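Local coordinates for blue (Type 1) copper domain protein (Nitrosopumilus maritimus, PDB 5FC9) that binds a mononuclear type 1 copper ion in a cupredoxin domain with an open metal site and probably takes part in electron transfer, at residues W34-I47 against K79-V92. Numbering follows the deposited sequence.
Sequences WTNDDSVPHNIQSI and KYYCSFHPWRVGLV. With CU (copper (II) ion), chain E.
I47, Y80 and N43 bury the most surface in this contact, part of a cupredoxin beta-sandwich in which 34-47 crosses from one sheet to the other, where strand 45-47 pairs with 79-81. H42 comes from one segment, C82 and H85 from the loop between strands 76-81 and 89-94. N43, next to H42, ties the two copper-bearing loops together. Its CG sits between the backbone N and the carbonyl carbon (chi1 60°), which turns the amide toward S83: OD1 accepts from S83 N at 2.9 Å, and ND2 donates to S83 OG at 2.8 Å, the hydroxyl lying near the amide plane. The same ND2 stands over the centre of one face of the F84 ring, the amide inclined to the ring. The backbone N of N43 points almost straight at the thiolate, N-H...SG 170° and 3.3 Å from C82 SG, a bond that would be expected to tune the copper-sulfur interaction. A leucine here would probably leave S83 N and S83 OG without their mates and free the loop at S83 and F84 to shift beside the copper. Beyond this, the strand pairing is antiparallel: Q45 and Y81 exchange two backbone hydrogen bonds, and I47 N reaches K79 O. I47 lays CG2 over one face of the Y81 ring, 3.5 Å from Y81 CD2, a CH-pi contact. Between the sheets, Y80 receives the edge of W34 against its face in an offset edge-to-face pair (planes at 82°), while I44 CD1 touches Y80 CE2. Copper is held by H42 ND1, H85 ND1 and C82 SG, with a water as fourth ligand where the site is open. Behind it, H42 NE2 donates in its ring plane to the anti side of D38 OD2 at 2.7 Å, so that, with ND1 on the copper, the imidazole is held at both nitrogens.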
ATOM      1  N   TRP A  34     -14.561 -22.329   2.806  1.00 16.07           N
ATOM      2  CA  TRP A  34     -13.299 -21.586   2.845  1.00 17.23           C
ATOM      3  C   TRP A  34     -12.222 -22.435   3.494  1.00 16.93           C
ATOM      4  O   TRP A  34     -12.485 -23.092   4.499  1.00 16.21           O
ATOM      5  CB  TRP A  34     -13.422 -20.289   3.651  1.00 18.09           C
ATOM      6  CG  TRP A  34     -14.160 -19.143   3.016  1.00 16.85           C
ATOM      7  CD1 TRP A  34     -13.602 -18.061   2.379  1.00 19.89           C
ATOM      8  CD2 TRP A  34     -15.571 -18.913   3.029  1.00 16.40           C
ATOM      9  NE1 TRP A  34     -14.584 -17.190   1.975  1.00 17.78           N
ATOM     10  CE2 TRP A  34     -15.806 -17.693   2.353  1.00 18.33           C
ATOM     11  CE3 TRP A  34     -16.669 -19.632   3.522  1.00 17.98           C
ATOM     12  CZ2 TRP A  34     -17.078 -17.173   2.171  1.00 19.12           C
ATOM     13  CZ3 TRP A  34     -17.941 -19.109   3.338  1.00 20.27           C
ATOM     14  CH2 TRP A  34     -18.132 -17.898   2.662  1.00 20.73           C
ATOM     15  N   THR A  35     -11.005 -22.390   2.957  1.00 15.11           N
ATOM     16  CA  THR A  35      -9.885 -23.060   3.594  1.00 15.95           C
ATOM     17  C   THR A  35      -8.774 -22.046   3.824  1.00 14.52           C
ATOM     18  O   THR A  35      -8.434 -21.295   2.910  1.00 16.14           O
ATOM     19  CB  THR A  35      -9.349 -24.220   2.743  1.00 19.79           C
ATOM     20  OG1 THR A  35     -10.393 -25.187   2.557  1.00 19.03           O
ATOM     21  CG2 THR A  35      -8.179 -24.892   3.438  1.00 19.48           C
ATOM     22  N   ASN A  36      -8.222 -22.024   5.031  1.00 14.38           N
ATOM     23  CA  ASN A  36      -7.057 -21.183   5.293  1.00 15.89           C
ATOM     24  C   ASN A  36      -5.750 -21.903   4.947  1.00 14.52           C
ATOM     25  O   ASN A  36      -5.294 -22.756   5.702  1.00 15.57           O
ATOM     26  CB  ASN A  36      -7.021 -20.729   6.754  1.00 15.84           C
ATOM     27  CG  ASN A  36      -5.887 -19.740   7.022  1.00 14.39           C
ATOM     28  OD1 ASN A  36      -5.275 -19.257   6.081  1.00 15.45           O
ATOM     29  ND2 ASN A  36      -5.605 -19.450   8.292  1.00 14.40           N
ATOM     30  N   ASP A  37      -5.156 -21.546   3.812  1.00 15.11           N
ATOM     31  CA  ASP A  37      -3.877 -22.127   3.400  1.00 16.48           C
ATOM     32  C   ASP A  37      -2.713 -21.235   3.810  1.00 16.49           C
ATOM     33  O   ASP A  37      -1.553 -21.570   3.572  1.00 18.21           O
ATOM     34  CB  ASP A  37      -3.834 -22.346   1.888  1.00 19.70           C
ATOM     35  CG  ASP A  37      -4.532 -23.615   1.455  1.00 23.47           C
ATOM     36  OD1 ASP A  37      -4.917 -24.432   2.317  1.00 25.95           O
ATOM     37  OD2 ASP A  37      -4.671 -23.805   0.230  1.00 30.69           O
ATOM     38  N   ASP A  38      -3.029 -20.109   4.440  1.00 14.86           N
ATOM     39  CA  ASP A  38      -2.003 -19.151   4.854  1.00 15.56           C
ATOM     40  C   ASP A  38      -1.329 -19.597   6.156  1.00 18.09           C
ATOM     41  O   ASP A  38      -1.821 -20.490   6.853  1.00 16.55           O
ATOM     42  CB  ASP A  38      -2.637 -17.761   5.021  1.00 13.99           C
ATOM     43  CG  ASP A  38      -1.644 -16.628   4.837  1.00 17.45           C
ATOM     44  OD1 ASP A  38      -0.435 -16.898   4.642  1.00 16.70           O
ATOM     45  OD2 ASP A  38      -2.092 -15.465   4.903  1.00 15.10           O
ATOM     46  N   SER A  39      -0.214 -18.958   6.492  1.00 16.04           N
ATOM     47  CA  SER A  39       0.573 -19.307   7.669  1.00 16.83           C
ATOM     48  C   SER A  39       0.250 -18.482   8.909  1.00 16.59           C
ATOM     49  O   SER A  39       1.013 -18.505   9.887  1.00 18.47           O
ATOM     50  CB  SER A  39       2.064 -19.156   7.353  1.00 19.38           C
ATOM     51  OG  SER A  39       2.345 -17.801   7.005  1.00 25.21           O
ATOM     52  N   VAL A  40      -0.852 -17.734   8.864  1.00 15.13           N
ATOM     53  CA  VAL A  40      -1.334 -16.983  10.023  1.00 12.86           C
ATOM     54  C   VAL A  40      -2.842 -17.193  10.155  1.00 13.55           C
ATOM     55  O   VAL A  40      -3.495 -17.601   9.196  1.00 15.35           O
ATOM     56  CB  VAL A  40      -1.031 -15.462   9.919  1.00 14.89           C
ATOM     57  CG1 VAL A  40       0.479 -15.217   9.793  1.00 17.13           C
ATOM     58  CG2 VAL A  40      -1.802 -14.822   8.769  1.00 16.47           C
ATOM     59  N   PRO A  41      -3.404 -16.914  11.345  1.00 14.26           N
ATOM     60  CA  PRO A  41      -4.863 -17.048  11.467  1.00 16.15           C
ATOM     61  C   PRO A  41      -5.630 -16.049  10.602  1.00 14.66           C
ATOM     62  O   PRO A  41      -5.156 -14.931  10.354  1.00 15.31           O
ATOM     63  CB  PRO A  41      -5.120 -16.771  12.953  1.00 18.33           C
ATOM     64  CG  PRO A  41      -3.818 -16.994  13.629  1.00 18.72           C
ATOM     65  CD  PRO A  41      -2.771 -16.598  12.636  1.00 15.34           C
ATOM     66  N   HIS A  42      -6.812 -16.468  10.154  1.00 13.22           N
ATOM     67  CA  HIS A  42      -7.722 -15.608   9.422  1.00 11.81           C
ATOM     68  C   HIS A  42      -9.116 -15.849   9.926  1.00 16.81           C
ATOM     69  O   HIS A  42      -9.359 -16.824  10.618  1.00 16.73           O
ATOM     70  CB  HIS A  42      -7.657 -15.892   7.925  1.00 12.12           C
ATOM     71  CG  HIS A  42      -6.389 -15.425   7.286  1.00 14.11           C
ATOM     72  ND1 HIS A  42      -6.071 -14.092   7.155  1.00 12.44           N
ATOM     73  CD2 HIS A  42      -5.360 -16.114   6.741  1.00 12.79           C
ATOM     74  CE1 HIS A  42      -4.897 -13.974   6.557  1.00 15.46           C
ATOM     75  NE2 HIS A  42      -4.446 -15.188   6.293  1.00 14.12           N
ATOM     76  N   ASN A  43     -10.037 -14.962   9.587  1.00 15.82           N
ATOM     77  CA  ASN A  43     -11.441 -15.299   9.773  1.00 15.62           C
ATOM     78  C   ASN A  43     -12.243 -14.784   8.586  1.00 15.18           C
ATOM     79  O   ASN A  43     -11.720 -14.085   7.711  1.00 15.66           O
ATOM     80  CB  ASN A  43     -11.978 -14.757  11.113  1.00 16.84           C
ATOM     81  CG  ASN A  43     -11.866 -13.253  11.230  1.00 18.45           C
ATOM     82  OD1 ASN A  43     -12.383 -12.520  10.399  1.00 18.51           O
ATOM     83  ND2 ASN A  43     -11.188 -12.789  12.265  1.00 25.88           N
ATOM     84  N   ILE A  44     -13.508 -15.189   8.535  1.00 15.02           N
ATOM     85  CA  ILE A  44     -14.404 -14.822   7.455  1.00 16.38           C
ATOM     86  C   ILE A  44     -15.636 -14.177   8.077  1.00 17.25           C
ATOM     87  O   ILE A  44     -16.368 -14.828   8.816  1.00 17.76           O
ATOM     88  CB  ILE A  44     -14.812 -16.052   6.608  1.00 16.11           C
ATOM     89  CG1 ILE A  44     -13.584 -16.666   5.910  1.00 16.57           C
ATOM     90  CG2 ILE A  44     -15.888 -15.676   5.596  1.00 18.09           C
ATOM     91  CD1 ILE A  44     -12.908 -15.746   4.914  1.00 18.93           C
ATOM     92  N   GLN A  45     -15.855 -12.893   7.801  1.00 15.53           N
ATOM     93  CA  GLN A  45     -17.022 -12.191   8.351  1.00 14.31           C
ATOM     94  C   GLN A  45     -17.797 -11.474   7.266  1.00 15.85           C
ATOM     95  O   GLN A  45     -17.236 -10.663   6.526  1.00 17.46           O
ATOM     96  CB  GLN A  45     -16.599 -11.163   9.405  1.00 15.71           C
ATOM     97  CG  GLN A  45     -15.644 -11.677  10.452  1.00 15.92           C
ATOM     98  CD  GLN A  45     -16.304 -12.611  11.415  1.00 23.41           C
ATOM     99  OE1 GLN A  45     -17.470 -12.437  11.753  1.00 21.53           O
ATOM    100  NE2 GLN A  45     -15.566 -13.618  11.870  1.00 25.69           N
ATOM    101  N   SER A  46     -19.100 -11.726   7.199  1.00 15.58           N
ATOM    102  CA  SER A  46     -19.967 -10.960   6.309  1.00 15.28           C
ATOM    103  C   SER A  46     -19.993  -9.500   6.771  1.00 15.44           C
ATOM    104  O   SER A  46     -20.020  -9.223   7.974  1.00 16.15           O
ATOM    105  CB  SER A  46     -21.375 -11.568   6.293  1.00 16.73           C
ATOM    106  OG  SER A  46     -21.773 -11.886   7.610  1.00 14.94           O
ATOM    107  N   ILE A  47     -19.930  -8.570   5.816  1.00 16.57           N
ATOM    108  CA  ILE A  47     -19.893  -7.144   6.152  1.00 16.35           C
ATOM    109  C   ILE A  47     -20.893  -6.345   5.343  1.00 17.77           C
ATOM    110  O   ILE A  47     -21.357  -6.798   4.292  1.00 18.76           O
ATOM    111  CB  ILE A  47     -18.499  -6.519   5.915  1.00 17.44           C
ATOM    112  CG1 ILE A  47     -18.035  -6.758   4.472  1.00 17.95           C
ATOM    113  CG2 ILE A  47     -17.515  -7.041   6.934  1.00 16.57           C
ATOM    114  CD1 ILE A  47     -16.883  -5.818   4.029  1.00 19.24           C
ATOM    115  N   LYS A  79     -20.724  -9.507   0.421  1.00 19.86           N
ATOM    116  CA  LYS A  79     -19.353  -9.101   0.725  1.00 19.48           C
ATOM    117  C   LYS A  79     -18.892  -9.727   2.035  1.00 18.12           C
ATOM    118  O   LYS A  79     -19.683  -9.908   2.957  1.00 19.13           O
ATOM    119  CB  LYS A  79     -19.239  -7.575   0.832  1.00 18.89           C
ATOM    120  CG  LYS A  79     -19.568  -6.817  -0.436  1.00 27.17           C
ATOM    121  CD  LYS A  79     -19.440  -5.312  -0.231  1.00 28.04           C
ATOM    122  CE  LYS A  79     -20.732  -4.592  -0.589  1.00 38.84           C
ATOM    123  NZ  LYS A  79     -21.881  -5.030   0.252  1.00 36.52           N
ATOM    124  N   TYR A  80     -17.604 -10.032   2.136  1.00 15.48           N
ATOM    125  CA  TYR A  80     -17.058 -10.475   3.408  1.00 14.80           C
ATOM    126  C   TYR A  80     -15.615 -10.036   3.532  1.00 13.83           C
ATOM    127  O   TYR A  80     -14.975  -9.717   2.530  1.00 16.35           O
ATOM    128  CB  TYR A  80     -17.152 -12.000   3.557  1.00 15.72           C
ATOM    129  CG  TYR A  80     -16.298 -12.737   2.562  1.00 15.55           C
ATOM    130  CD1 TYR A  80     -16.788 -13.061   1.312  1.00 14.15           C
ATOM    131  CD2 TYR A  80     -14.988 -13.094   2.874  1.00 15.55           C
ATOM    132  CE1 TYR A  80     -16.000 -13.734   0.373  1.00 16.05           C
ATOM    133  CE2 TYR A  80     -14.190 -13.754   1.948  1.00 14.37           C
ATOM    134  CZ  TYR A  80     -14.695 -14.071   0.709  1.00 14.57           C
ATOM    135  OH  TYR A  80     -13.919 -14.730  -0.217  1.00 16.31           O
ATOM    136  N   TYR A  81     -15.098 -10.036   4.747  1.00 14.97           N
ATOM    137  CA  TYR A  81     -13.705  -9.666   4.933  1.00 14.07           C
ATOM    138  C   TYR A  81     -13.115 -10.535   6.046  1.00 15.23           C
ATOM    139  O   TYR A  81     -13.766 -11.465   6.525  1.00 15.00           O
ATOM    140  CB  TYR A  81     -13.627  -8.141   5.186  1.00 15.68           C
ATOM    141  CG  TYR A  81     -13.739  -7.618   6.608  1.00 13.87           C
ATOM    142  CD1 TYR A  81     -13.129  -6.424   6.964  1.00 21.83           C
ATOM    143  CD2 TYR A  81     -14.379  -8.344   7.614  1.00 15.67           C
ATOM    144  CE1 TYR A  81     -13.198  -5.939   8.273  1.00 26.90           C
ATOM    145  CE2 TYR A  81     -14.438  -7.873   8.909  1.00 18.16           C
ATOM    146  CZ  TYR A  81     -13.854  -6.673   9.232  1.00 24.92           C
ATOM    147  OH  TYR A  81     -13.927  -6.194  10.523  1.00 29.05           O
ATOM    148  N   CYS A  82     -11.891 -10.228   6.443  1.00 13.13           N
ATOM    149  CA  CYS A  82     -11.244 -10.811   7.609  1.00 16.42           C
ATOM    150  C   CYS A  82     -11.006  -9.702   8.607  1.00 17.12           C
ATOM    151  O   CYS A  82     -10.442  -8.665   8.248  1.00 15.29           O
ATOM    152  CB  CYS A  82      -9.913 -11.466   7.221  1.00 16.97           C
ATOM    153  SG  CYS A  82      -8.898 -11.994   8.626  1.00 14.44           S
ATOM    154  N   SER A  83     -11.410  -9.885   9.860  1.00 15.56           N
ATOM    155  CA  SER A  83     -11.271  -8.776  10.796  1.00 16.28           C
ATOM    156  C   SER A  83      -9.798  -8.496  11.147  1.00 17.80           C
ATOM    157  O   SER A  83      -9.459  -7.393  11.597  1.00 18.71           O
ATOM    158  CB  SER A  83     -12.107  -9.019  12.064  1.00 22.16           C
ATOM    159  OG  SER A  83     -11.586 -10.074  12.854  1.00 24.19           O
ATOM    160  N   PHE A  84      -8.918  -9.474  10.922  1.00 16.51           N
ATOM    161  CA  PHE A  84      -7.495  -9.267  11.162  1.00 17.53           C
ATOM    162  C   PHE A  84      -6.832  -8.527  10.007  1.00 16.68           C
ATOM    163  O   PHE A  84      -5.848  -7.806  10.192  1.00 17.52           O
ATOM    164  CB  PHE A  84      -6.770 -10.595  11.358  1.00 16.36           C
ATOM    165  CG  PHE A  84      -7.383 -11.485  12.397  1.00 21.00           C
ATOM    166  CD1 PHE A  84      -7.948 -10.961  13.543  1.00 24.57           C
ATOM    167  CD2 PHE A  84      -7.375 -12.855  12.222  1.00 19.76           C
ATOM    168  CE1 PHE A  84      -8.507 -11.798  14.496  1.00 24.09           C
ATOM    169  CE2 PHE A  84      -7.925 -13.696  13.169  1.00 24.14           C
ATOM    170  CZ  PHE A  84      -8.498 -13.162  14.307  1.00 25.05           C
ATOM    171  N   HIS A  85      -7.366  -8.735   8.812  1.00 15.37           N
ATOM    172  CA  HIS A  85      -6.836  -8.090   7.612  1.00 14.98           C
ATOM    173  C   HIS A  85      -7.978  -7.509   6.815  1.00 14.88           C
ATOM    174  O   HIS A  85      -8.364  -8.055   5.793  1.00 14.76           O
ATOM    175  CB  HIS A  85      -6.033  -9.084   6.766  1.00 14.33           C
ATOM    176  CG  HIS A  85      -5.094  -9.928   7.574  1.00 16.19           C
ATOM    177  ND1 HIS A  85      -5.397 -11.213   7.968  1.00 15.60           N
ATOM    178  CD2 HIS A  85      -3.870  -9.658   8.090  1.00 17.28           C
ATOM    179  CE1 HIS A  85      -4.401 -11.703   8.685  1.00 14.37           C
ATOM    180  NE2 HIS A  85      -3.462 -10.777   8.775  1.00 17.36           N
ATOM    181  N   PRO A  86      -8.535  -6.387   7.289  1.00 15.76           N
ATOM    182  CA  PRO A  86      -9.795  -5.885   6.727  1.00 17.32           C
ATOM    183  C   PRO A  86      -9.691  -5.398   5.283  1.00 15.86           C
ATOM    184  O   PRO A  86     -10.723  -5.250   4.630  1.00 16.46           O
ATOM    185  CB  PRO A  86     -10.159  -4.733   7.670  1.00 19.55           C
ATOM    186  CG  PRO A  86      -8.916  -4.362   8.348  1.00 20.55           C
ATOM    187  CD  PRO A  86      -8.104  -5.615   8.464  1.00 17.22           C
ATOM    188  N   TRP A  87      -8.474  -5.173   4.790  1.00 15.65           N
ATOM    189  CA  TRP A  87      -8.286  -4.829   3.379  1.00 15.80           C
ATOM    190  C   TRP A  87      -8.550  -6.025   2.461  1.00 15.65           C
ATOM    191  O   TRP A  87      -8.719  -5.872   1.250  1.00 17.95           O
ATOM    192  CB  TRP A  87      -6.875  -4.278   3.122  1.00 15.68           C
ATOM    193  CG  TRP A  87      -5.775  -5.229   3.470  1.00 14.89           C
ATOM    194  CD1 TRP A  87      -5.139  -6.111   2.625  1.00 15.23           C
ATOM    195  CD2 TRP A  87      -5.179  -5.400   4.755  1.00 13.31           C
ATOM    196  NE1 TRP A  87      -4.185  -6.816   3.322  1.00 14.41           N
ATOM    197  CE2 TRP A  87      -4.198  -6.409   4.631  1.00 14.29           C
ATOM    198  CE3 TRP A  87      -5.378  -4.797   6.003  1.00 15.57           C
ATOM    199  CZ2 TRP A  87      -3.410  -6.813   5.714  1.00 14.30           C
ATOM    200  CZ3 TRP A  87      -4.607  -5.211   7.078  1.00 16.77           C
ATOM    201  CH2 TRP A  87      -3.638  -6.218   6.927  1.00 16.19           C
ATOM    202  N   ARG A  88      -8.599  -7.221   3.042  1.00 14.69           N
ATOM    203  CA  ARG A  88      -8.885  -8.423   2.266  1.00 13.96           C
ATOM    204  C   ARG A  88     -10.376  -8.669   2.229  1.00 16.63           C
ATOM    205  O   ARG A  88     -10.934  -9.279   3.151  1.00 17.27           O
ATOM    206  CB  ARG A  88      -8.161  -9.630   2.859  1.00 14.05           C
ATOM    207  CG  ARG A  88      -6.641  -9.497   2.829  1.00 12.61           C
ATOM    208  CD  ARG A  88      -6.147  -9.237   1.415  1.00 14.39           C
ATOM    209  NE  ARG A  88      -4.728  -9.543   1.273  1.00 13.63           N
ATOM    210  CZ  ARG A  88      -4.095  -9.522   0.106  1.00 14.51           C
ATOM    211  NH1 ARG A  88      -4.759  -9.164  -0.983  1.00 14.78           N
ATOM    212  NH2 ARG A  88      -2.814  -9.857   0.029  1.00 13.43           N
ATOM    213  N   VAL A  89     -11.009  -8.175   1.168  1.00 15.49           N
ATOM    214  CA  VAL A  89     -12.460  -8.250   1.022  1.00 15.27           C
ATOM    215  C   VAL A  89     -12.825  -9.032  -0.236  1.00 17.06           C
ATOM    216  O   VAL A  89     -12.263  -8.799  -1.316  1.00 19.20           O
ATOM    217  CB  VAL A  89     -13.089  -6.841   0.980  1.00 17.31           C
ATOM    218  CG1 VAL A  89     -12.825  -6.110   2.282  1.00 23.79           C
ATOM    219  CG2 VAL A  89     -12.546  -6.020  -0.191  1.00 20.53           C
ATOM    220  N   GLY A  90     -13.744  -9.989  -0.090  1.00 14.87           N
ATOM    221  CA  GLY A  90     -14.166 -10.799  -1.214  1.00 15.02           C
ATOM    222  C   GLY A  90     -15.677 -10.818  -1.368  1.00 16.45           C
ATOM    223  O   GLY A  90     -16.395 -10.187  -0.588  1.00 15.41           O
ATOM    224  N   LEU A  91     -16.136 -11.536  -2.383  1.00 17.02           N
ATOM    225  CA  LEU A  91     -17.553 -11.638  -2.707  1.00 18.38           C
ATOM    226  C   LEU A  91     -17.994 -13.072  -2.906  1.00 17.06           C
ATOM    227  O   LEU A  91     -17.248 -13.905  -3.417  1.00 17.43           O
ATOM    228  CB  LEU A  91     -17.875 -10.862  -3.984  1.00 18.95           C
ATOM    229  CG  LEU A  91     -17.496  -9.392  -4.033  1.00 22.06           C
ATOM    230  CD1 LEU A  91     -17.763  -8.883  -5.421  1.00 26.61           C
ATOM    231  CD2 LEU A  91     -18.354  -8.652  -3.055  1.00 26.60           C
ATOM    232  N   VAL A  92     -19.241 -13.340  -2.528  1.00 19.22           N
ATOM    233  CA  VAL A  92     -19.956 -14.524  -2.979  1.00 19.14           C
ATOM    234  C   VAL A  92     -21.197 -14.034  -3.716  1.00 18.80           C
ATOM    235  O   VAL A  92     -22.005 -13.297  -3.149  1.00 20.90           O
ATOM    236  CB  VAL A  92     -20.362 -15.444  -1.817  1.00 17.99           C
ATOM    237  CG1 VAL A  92     -21.145 -16.655  -2.329  1.00 19.55           C
ATOM    238  CG2 VAL A  92     -19.145 -15.889  -1.025  1.00 18.47           C
TER
HETATM  239 CU    CU E1401      -7.019 -12.392   7.501  1.00 17.16          CU
HETATM  240  O   HOH W   1      -7.640 -12.125   5.361  1.00 19.53           O